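Cell wall surface anchor family protein (Streptococcus agalactiae serogroup V, PDB 3TW0) forms the adhesive tip of the Group B Streptococcus pilus, probably binding host surfaces through its magnesium-containing von Willebrand factor type A domain. Local coordinates at residues A[228-232]-A[330-334]. The protein carries 2 engineered substitutions. Sequence-based numbering, arbitrary orientation.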
ATOM      1  N   GLY A 228      -0.800   0.024  -7.588  1.00 19.18           N
ATOM      2  CA  GLY A 228      -1.817  -1.012  -7.401  1.00 19.13           C
ATOM      3  C   GLY A 228      -1.841  -2.174  -8.407  1.00 19.83           C
ATOM      4  O   GLY A 228      -2.632  -3.082  -8.285  1.00 20.58           O
ATOM      5  N   GLU A 229      -0.967  -2.153  -9.398  1.00 20.45           N
ATOM      6  CA  GLU A 229      -0.971  -3.148 -10.464  1.00 20.36           C
ATOM      7  C   GLU A 229      -0.524  -4.514  -9.890  1.00 19.19           C
ATOM      8  O   GLU A 229      -1.103  -5.551 -10.208  1.00 16.68           O
ATOM      9  CB  GLU A 229      -0.029  -2.631 -11.577  1.00 21.57           C
ATOM     10  CG  GLU A 229       0.239  -3.542 -12.787  1.00 27.51           C
ATOM     11  CD  GLU A 229      -0.879  -3.514 -13.824  1.00 35.86           C
ATOM     12  OE1 GLU A 229      -1.210  -2.400 -14.314  1.00 39.33           O
ATOM     13  OE2 GLU A 229      -1.419  -4.602 -14.143  1.00 37.61           O
ATOM     14  N   SER A 230       0.462  -4.500  -8.980  1.00 17.58           N
ATOM     15  CA  SER A 230       1.101  -5.748  -8.546  1.00 18.09           C
ATOM     16  C   SER A 230       1.917  -5.635  -7.247  1.00 17.47           C
ATOM     17  O   SER A 230       2.456  -4.603  -6.922  1.00 16.25           O
ATOM     18  CB  SER A 230       1.985  -6.330  -9.683  1.00 17.13           C
ATOM     19  OG  SER A 230       2.611  -7.550  -9.284  1.00 18.79           O
ATOM     20  N   PHE A 231       1.961  -6.736  -6.509  1.00 18.05           N
ATOM     21  CA  PHE A 231       2.897  -6.913  -5.420  1.00 18.45           C
ATOM     22  C   PHE A 231       4.338  -6.771  -5.945  1.00 18.64           C
ATOM     23  O   PHE A 231       5.215  -6.290  -5.234  1.00 18.23           O
ATOM     24  CB  PHE A 231       2.673  -8.312  -4.846  1.00 18.09           C
ATOM     25  CG  PHE A 231       3.613  -8.677  -3.743  1.00 19.20           C
ATOM     26  CD1 PHE A 231       3.441  -8.154  -2.464  1.00 18.65           C
ATOM     27  CD2 PHE A 231       4.644  -9.593  -3.968  1.00 19.61           C
ATOM     28  CE1 PHE A 231       4.307  -8.534  -1.423  1.00 20.48           C
ATOM     29  CE2 PHE A 231       5.502  -9.972  -2.937  1.00 19.06           C
ATOM     30  CZ  PHE A 231       5.341  -9.427  -1.667  1.00 19.31           C
ATOM     31  N   LYS A 232       4.569  -7.175  -7.194  1.00 18.12           N
ATOM     32  CA  LYS A 232       5.913  -7.161  -7.768  1.00 19.09           C
ATOM     33  C   LYS A 232       6.251  -5.857  -8.466  1.00 18.79           C
ATOM     34  O   LYS A 232       5.374  -5.197  -8.993  1.00 18.61           O
ATOM     35  CB  LYS A 232       6.088  -8.321  -8.771  1.00 19.59           C
ATOM     36  CG  LYS A 232       6.226  -9.711  -8.108  1.00 23.17           C
ATOM     37  CD  LYS A 232       6.518 -10.827  -9.150  1.00 29.85           C
ATOM     38  CE  LYS A 232       5.243 -11.490  -9.719  1.00 32.58           C
ATOM     39  NZ  LYS A 232       4.395 -10.574 -10.587  1.00 34.97           N
ATOM     40  N   ASP A 330      -3.614 -11.919  -4.404  1.00 26.73           N
ATOM     41  CA  ASP A 330      -4.071 -11.006  -5.470  1.00 26.76           C
ATOM     42  C   ASP A 330      -3.728  -9.529  -5.154  1.00 25.18           C
ATOM     43  O   ASP A 330      -4.045  -9.053  -4.067  1.00 24.58           O
ATOM     44  CB  ASP A 330      -5.579 -11.195  -5.728  1.00 27.57           C
ATOM     45  CG  ASP A 330      -6.120 -10.374  -6.935  1.00 32.37           C
ATOM     46  OD1 ASP A 330      -5.425 -10.205  -7.970  1.00 37.35           O
ATOM     47  OD2 ASP A 330      -7.287  -9.912  -6.861  1.00 40.04           O
ATOM     48  N   PRO A 331      -3.051  -8.822  -6.091  1.00 24.15           N
ATOM     49  CA  PRO A 331      -2.410  -9.303  -7.350  1.00 23.39           C
ATOM     50  C   PRO A 331      -0.881  -9.541  -7.261  1.00 22.74           C
ATOM     51  O   PRO A 331      -0.166  -8.756  -6.623  1.00 21.85           O
ATOM     52  CB  PRO A 331      -2.652  -8.134  -8.301  1.00 23.63           C
ATOM     53  CG  PRO A 331      -2.477  -6.916  -7.372  1.00 22.38           C
ATOM     54  CD  PRO A 331      -3.030  -7.346  -6.017  1.00 23.68           C
ATOM     55  N   GLY A 332      -0.398 -10.617  -7.903  1.00 22.66           N
ATOM     56  CA  GLY A 332       1.037 -10.820  -8.190  1.00 21.27           C
ATOM     57  C   GLY A 332       1.880 -11.472  -7.113  1.00 21.22           C
ATOM     58  O   GLY A 332       3.085 -11.670  -7.291  1.00 21.09           O
ATOM     59  N   ALA A 333       1.253 -11.827  -5.997  1.00 20.87           N
ATOM     60  CA  ALA A 333       1.934 -12.581  -4.968  1.00 20.66           C
ATOM     61  C   ALA A 333       1.322 -13.975  -4.892  1.00 21.11           C
ATOM     62  O   ALA A 333       0.240 -14.227  -5.392  1.00 20.99           O
ATOM     63  CB  ALA A 333       1.847 -11.861  -3.623  1.00 19.85           C
ATOM     64  N   THR A 334       2.041 -14.894  -4.288  1.00 22.24           N
ATOM     65  CA  THR A 334       1.468 -16.197  -3.988  1.00 23.31           C
ATOM     66  C   THR A 334       0.802 -16.105  -2.617  1.00 23.39           C
ATOM     67  O   THR A 334       1.067 -15.153  -1.869  1.00 22.93           O
ATOM     68  CB  THR A 334       2.562 -17.237  -3.870  1.00 22.62           C
ATOM     69  OG1 THR A 334       3.441 -16.824  -2.827  1.00 22.80           O
ATOM     70  CG2 THR A 334       3.334 -17.351  -5.193  1.00 24.96           C
TER
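The Phe-231 ring carries the methyl of Ala-333 over one face: CB of Ala-333 stands 4.0 Å from the ring centroid, 27° off the normal, a CH-pi contact displaced toward the CG–CD2 side. The carbonyl O of Gly-332 approaches this ring obliquely, while Val-175, Pro-176 and Thr-300 from other loops also pack on the phenyl. The anti placement of CG from the backbone N (chi1 177°) lays the CG–CD2 side of the ring against the Ala-333 methyl. The Phe-231 N-H donates to Pro-331 O (2.9 Å, 163° at the hydrogen), the backbone bond that joins the two loops. Residues 330-334 end the loop between strand 319-324 of the parallel vWFA sheet and helix 335-344, at whose start Thr-334 is the N-cap, and Pro-331, after a cis peptide, lies close to the bound magnesium ion and its ligand Ser-22. CG of the proline ring rests against Glu-229 O at 3.4 Å. On the facing loop, Ser-230 OG accepts from Lys-232 N at 2.9 Å, an ST turn; the same OG lies 3.8 Å from Gly-332 CA. The bend of Lys-232 at chi3 sets its CE 3.3 Å from Gly-332 O.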